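Local coordinates for protein insecticidal Delta-Endotoxin Cry8Ea1 (Bacillus Thuringiensis, PDB 3EB7) that is an insecticidal toxin active against the underground larvae of Holotrichia parallela, probably by forming pores in gut-cell membranes as other three-domain Cry toxins do, at residues F478-N490 with F555-F569. Sequence-based numbering, arbitrary orientation.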
loop_
_atom_site.group_PDB
_atom_site.type_symbol
_atom_site.label_atom_id
_atom_site.label_comp_id
_atom_site.label_asym_id
_atom_site.label_seq_id
_atom_site.Cartn_x
_atom_site.Cartn_y
_atom_site.Cartn_z
ATOM N N PHE A 478 17.027 -8.965 -11.633
ATOM C CA PHE A 478 18.068 -9.264 -12.629
ATOM C C PHE A 478 18.363 -10.751 -12.650
ATOM O O PHE A 478 18.601 -11.342 -11.610
ATOM C CB PHE A 478 19.339 -8.468 -12.360
ATOM C CG PHE A 478 19.101 -6.993 -12.250
ATOM C CD1 PHE A 478 18.763 -6.412 -11.025
ATOM C CD2 PHE A 478 19.184 -6.178 -13.371
ATOM C CE1 PHE A 478 18.490 -5.043 -10.932
ATOM C CE2 PHE A 478 18.932 -4.793 -13.277
ATOM C CZ PHE A 478 18.582 -4.230 -12.065
ATOM N N ASN A 479 18.274 -11.352 -13.837
ATOM C CA ASN A 479 18.742 -12.714 -14.071
ATOM C C ASN A 479 20.180 -12.704 -14.597
ATOM O O ASN A 479 20.803 -13.742 -14.722
ATOM C CB ASN A 479 17.835 -13.455 -15.059
ATOM C CG ASN A 479 16.483 -13.807 -14.467
ATOM O OD1 ASN A 479 15.440 -13.496 -15.056
ATOM N ND2 ASN A 479 16.488 -14.473 -13.317
ATOM N N SER A 480 20.697 -11.512 -14.867
ATOM C CA SER A 480 22.077 -11.295 -15.281
ATOM C C SER A 480 22.392 -9.837 -15.049
ATOM O O SER A 480 21.537 -9.084 -14.599
ATOM C CB SER A 480 22.255 -11.627 -16.777
ATOM O OG SER A 480 21.469 -10.751 -17.581
ATOM N N SER A 481 23.611 -9.438 -15.380
ATOM C CA SER A 481 24.122 -8.117 -15.099
ATOM C C SER A 481 23.264 -7.043 -15.700
ATOM O O SER A 481 22.846 -7.148 -16.852
ATOM C CB SER A 481 25.535 -7.983 -15.680
ATOM O OG SER A 481 26.349 -8.995 -15.144
ATOM N N GLY A 482 23.031 -5.983 -14.941
ATOM C CA GLY A 482 22.251 -4.876 -15.473
ATOM C C GLY A 482 22.192 -3.777 -14.450
ATOM O O GLY A 482 22.834 -3.858 -13.403
ATOM N N SER A 483 21.424 -2.743 -14.762
ATOM C CA SER A 483 21.283 -1.578 -13.907
ATOM C C SER A 483 19.811 -1.260 -13.707
ATOM O O SER A 483 18.973 -1.600 -14.548
ATOM C CB SER A 483 21.955 -0.380 -14.547
ATOM O OG SER A 483 23.346 -0.593 -14.615
ATOM N N THR A 484 19.501 -0.617 -12.587
ATOM C CA THR A 484 18.211 0.011 -12.441
ATOM C C THR A 484 18.194 1.155 -13.430
ATOM O O THR A 484 19.212 1.458 -14.042
ATOM C CB THR A 484 18.003 0.623 -11.037
ATOM O OG1 THR A 484 18.988 1.640 -10.812
ATOM C CG2 THR A 484 18.052 -0.452 -9.942
ATOM N N GLY A 485 17.033 1.789 -13.599
ATOM C CA GLY A 485 16.976 3.054 -14.331
ATOM C C GLY A 485 17.691 4.184 -13.587
ATOM O O GLY A 485 18.125 4.042 -12.417
ATOM N N VAL A 486 17.833 5.302 -14.288
ATOM C CA VAL A 486 18.176 6.540 -13.655
ATOM C C VAL A 486 17.004 6.978 -12.753
ATOM O O VAL A 486 15.887 7.204 -13.242
ATOM C CB VAL A 486 18.426 7.597 -14.715
ATOM C CG1 VAL A 486 18.902 8.866 -14.061
ATOM C CG2 VAL A 486 19.465 7.072 -15.730
ATOM N N ILE A 487 17.266 7.030 -11.447
ATOM C CA ILE A 487 16.332 7.539 -10.481
ATOM C C ILE A 487 16.624 9.032 -10.300
ATOM O O ILE A 487 17.736 9.426 -9.900
ATOM C CB ILE A 487 16.427 6.834 -9.110
ATOM C CG1 ILE A 487 16.264 5.328 -9.252
ATOM C CG2 ILE A 487 15.409 7.457 -8.085
ATOM C CD1 ILE A 487 16.528 4.599 -7.994
ATOM N N ARG A 488 15.612 9.841 -10.618
ATOM C CA ARG A 488 15.727 11.295 -10.582
ATOM C C ARG A 488 15.294 11.809 -9.224
ATOM O O ARG A 488 14.250 11.388 -8.694
ATOM C CB ARG A 488 14.896 11.880 -11.708
ATOM C CG ARG A 488 14.012 13.052 -11.293
ATOM C CD ARG A 488 14.270 14.278 -12.198
ATOM N NE ARG A 488 15.717 14.455 -12.382
ATOM C CZ ARG A 488 16.500 15.089 -11.518
ATOM N NH1 ARG A 488 15.960 15.630 -10.403
ATOM N NH2 ARG A 488 17.811 15.180 -11.787
ATOM N N LEU A 489 16.112 12.671 -8.637
ATOM C CA LEU A 489 15.944 13.074 -7.239
ATOM C C LEU A 489 15.891 14.597 -6.995
ATOM O O LEU A 489 16.500 15.383 -7.729
ATOM C CB LEU A 489 17.080 12.498 -6.396
ATOM C CG LEU A 489 17.509 11.029 -6.454
ATOM C CD1 LEU A 489 18.850 10.924 -5.718
ATOM C CD2 LEU A 489 16.428 10.131 -5.817
ATOM N N ASN A 490 15.172 15.002 -5.949
ATOM C CA ASN A 490 15.180 16.376 -5.512
ATOM C C ASN A 490 15.811 16.458 -4.139
ATOM O O ASN A 490 15.244 15.933 -3.161
ATOM C CB ASN A 490 13.780 17.019 -5.592
ATOM C CG ASN A 490 13.387 17.356 -7.046
ATOM O OD1 ASN A 490 13.835 18.375 -7.602
ATOM N ND2 ASN A 490 12.591 16.471 -7.685
ATOM N N PHE A 555 25.679 14.766 -2.841
ATOM C CA PHE A 555 25.139 15.079 -4.147
ATOM C C PHE A 555 25.808 16.311 -4.775
ATOM O O PHE A 555 26.290 17.181 -4.085
ATOM C CB PHE A 555 23.616 15.227 -4.068
ATOM C CG PHE A 555 22.922 13.942 -3.732
ATOM C CD1 PHE A 555 22.524 13.676 -2.425
ATOM C CD2 PHE A 555 22.713 12.994 -4.709
ATOM C CE1 PHE A 555 21.923 12.488 -2.101
ATOM C CE2 PHE A 555 22.107 11.814 -4.409
ATOM C CZ PHE A 555 21.709 11.546 -3.095
ATOM N N ASN A 556 25.809 16.381 -6.090
ATOM C CA ASN A 556 26.387 17.472 -6.840
ATOM C C ASN A 556 25.442 18.687 -6.871
ATOM O O ASN A 556 25.878 19.849 -6.752
ATOM C CB ASN A 556 26.677 17.007 -8.273
ATOM C CG ASN A 556 27.702 15.875 -8.348
ATOM O OD1 ASN A 556 28.555 15.736 -7.477
ATOM N ND2 ASN A 556 27.638 15.081 -9.422
ATOM N N GLN A 557 24.151 18.428 -7.057
ATOM C CA GLN A 557 23.199 19.523 -7.171
ATOM C C GLN A 557 21.829 19.128 -6.657
ATOM O O GLN A 557 21.636 17.965 -6.246
ATOM C CB GLN A 557 23.151 20.086 -8.597
ATOM C CG GLN A 557 22.310 19.350 -9.560
ATOM C CD GLN A 557 23.054 18.296 -10.334
ATOM O OE1 GLN A 557 23.804 17.501 -9.769
ATOM N NE2 GLN A 557 22.833 18.263 -11.651
ATOM N N ALA A 558 20.907 20.107 -6.660
ATOM C CA ALA A 558 19.561 19.948 -6.107
ATOM C C ALA A 558 18.771 18.875 -6.875
ATOM O O ALA A 558 18.024 18.103 -6.291
ATOM C CB ALA A 558 18.837 21.279 -6.097
ATOM N N GLN A 559 18.990 18.815 -8.178
ATOM C CA GLN A 559 18.356 17.846 -9.036
ATOM C C GLN A 559 19.462 16.883 -9.432
ATOM O O GLN A 559 20.251 17.195 -10.324
ATOM C CB GLN A 559 17.793 18.538 -10.280
ATOM C CG GLN A 559 16.422 19.192 -10.091
ATOM C CD GLN A 559 16.488 20.463 -9.278
ATOM O OE1 GLN A 559 16.927 21.516 -9.789
ATOM N NE2 GLN A 559 16.032 20.393 -7.995
ATOM N N ASP A 560 19.543 15.741 -8.740
ATOM C CA ASP A 560 20.604 14.755 -8.958
ATOM C C ASP A 560 20.014 13.383 -9.322
ATOM O O ASP A 560 18.785 13.193 -9.327
ATOM C CB ASP A 560 21.545 14.680 -7.728
ATOM C CG ASP A 560 23.047 14.564 -8.117
ATOM O OD1 ASP A 560 23.411 14.032 -9.181
ATOM O OD2 ASP A 560 23.890 14.989 -7.332
ATOM N N THR A 561 20.876 12.444 -9.688
ATOM C CA THR A 561 20.406 11.130 -10.069
ATOM C C THR A 561 21.112 10.089 -9.254
ATOM O O THR A 561 22.177 10.353 -8.730
ATOM C CB THR A 561 20.654 10.818 -11.539
ATOM O OG1 THR A 561 22.032 11.000 -11.802
ATOM C CG2 THR A 561 19.868 11.745 -12.436
ATOM N N LEU A 562 20.483 8.916 -9.142
ATOM C CA LEU A 562 21.080 7.746 -8.529
ATOM C C LEU A 562 20.805 6.552 -9.430
ATOM O O LEU A 562 19.801 6.506 -10.133
ATOM C CB LEU A 562 20.472 7.541 -7.160
ATOM C CG LEU A 562 21.340 7.411 -5.895
ATOM C CD1 LEU A 562 22.630 8.260 -5.884
ATOM C CD2 LEU A 562 20.465 7.740 -4.666
ATOM N N LYS A 563 21.696 5.574 -9.427
ATOM C CA LYS A 563 21.514 4.418 -10.292
ATOM C C LYS A 563 22.281 3.268 -9.676
ATOM O O LYS A 563 23.397 3.460 -9.223
ATOM C CB LYS A 563 21.988 4.722 -11.735
ATOM C CG LYS A 563 21.880 3.537 -12.705
ATOM C CD LYS A 563 22.454 3.896 -14.039
ATOM C CE LYS A 563 23.547 2.938 -14.373
ATOM N NZ LYS A 563 24.652 3.450 -15.246
ATOM N N ILE A 564 21.661 2.091 -9.629
ATOM C CA ILE A 564 22.277 0.943 -9.011
ATOM C C ILE A 564 22.639 -0.017 -10.120
ATOM O O ILE A 564 21.825 -0.291 -11.013
ATOM C CB ILE A 564 21.339 0.249 -7.956
ATOM C CG1 ILE A 564 20.883 1.205 -6.830
ATOM C CG2 ILE A 564 22.001 -1.001 -7.352
ATOM C CD1 ILE A 564 21.983 2.023 -6.178
ATOM N N SER A 565 23.876 -0.508 -10.078
ATOM C CA SER A 565 24.359 -1.474 -11.067
ATOM C C SER A 565 24.753 -2.778 -10.396
ATOM O O SER A 565 25.425 -2.754 -9.343
ATOM C CB SER A 565 25.567 -0.884 -11.799
ATOM O OG SER A 565 25.166 0.235 -12.582
ATOM N N VAL A 566 24.314 -3.902 -10.978
ATOM C CA VAL A 566 24.717 -5.234 -10.516
ATOM C C VAL A 566 25.428 -6.054 -11.640
ATOM O O VAL A 566 25.094 -5.952 -12.841
ATOM C CB VAL A 566 23.574 -6.056 -9.793
ATOM C CG1 VAL A 566 22.987 -5.269 -8.605
ATOM C CG2 VAL A 566 22.492 -6.526 -10.778
ATOM N N ARG A 567 26.389 -6.871 -11.211
ATOM C CA ARG A 567 27.438 -7.402 -12.055
ATOM C C ARG A 567 28.053 -8.668 -11.411
ATOM O O ARG A 567 27.907 -8.894 -10.205
ATOM C CB ARG A 567 28.498 -6.305 -12.119
ATOM C CG ARG A 567 29.456 -6.368 -13.227
ATOM C CD ARG A 567 30.343 -5.153 -13.177
ATOM N NE ARG A 567 29.552 -3.957 -13.421
ATOM C CZ ARG A 567 29.937 -2.705 -13.157
ATOM N NH1 ARG A 567 31.135 -2.453 -12.619
ATOM N NH2 ARG A 567 29.105 -1.696 -13.427
ATOM N N ASN A 568 28.736 -9.474 -12.225
ATOM C CA ASN A 568 29.632 -10.538 -11.750
ATOM C C ASN A 568 28.940 -11.507 -10.810
ATOM O O ASN A 568 29.320 -11.659 -9.646
ATOM C CB ASN A 568 30.886 -9.902 -11.088
ATOM C CG ASN A 568 32.072 -10.877 -10.965
ATOM O OD1 ASN A 568 32.141 -11.902 -11.668
ATOM N ND2 ASN A 568 33.019 -10.549 -10.077
ATOM N N PHE A 569 27.889 -12.135 -11.318
ATOM C CA PHE A 569 27.080 -13.069 -10.553
ATOM C C PHE A 569 27.910 -14.329 -10.253
ATOM O O PHE A 569 28.535 -14.873 -11.165
ATOM C CB PHE A 569 25.841 -13.464 -11.362
ATOM C CG PHE A 569 24.733 -12.409 -11.415
ATOM C CD1 PHE A 569 23.415 -12.792 -11.714
ATOM C CD2 PHE A 569 24.984 -11.055 -11.173
ATOM C CE1 PHE A 569 22.393 -11.831 -11.794
ATOM C CE2 PHE A 569 23.976 -10.104 -11.258
ATOM C CZ PHE A 569 22.692 -10.492 -11.581
#
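Val566 lays CG2 over one face of the Phe478 ring, 4.0 Å from its centroid, while Ser483 O sits at that ring's edge. The Phe569 ring carries Ser481 N above one face, off-centre, and has Phe478 CB and Val566 CG2 at its edge. At the other end, the bent chain of Arg488 brings its guanidinium in with Gln559 C at the edge and Asp560 O over one face, without a hydrogen bond to either. Leu489 CD1 reaches Phe555 CE2 (3.6 Å), the side chains crossing at about a right angle, and also touches Leu562 CD2. On the opposite face of the sheet, Gln559 NE2 gives a hydrogen bond to Asn490 OD1 (3.0 Å), the amide planes 41° apart; Asn490 ND2 goes to Thr440 O. Further along, the hydroxyls of Ser483 and Ser565 pair at 2.9 Å between OG atoms. Two antiparallel ladders, Gly482-Ser483 and Ile487-Asn490, are out of register by one residue. Thr484 extends the first up to the break: its N donates to Ile564 O, and OG1, set between the backbone N and the carbonyl carbon (chi1 61°), accepts a nearly straight bond from Ile564 N (175°) while donating to Gly485 O. Phe478, Ile564 and Val566 pack on Ile580, joining the two sheets of the C-terminal beta-sandwich, the galactose-binding-like domain of three-domain Cry toxins.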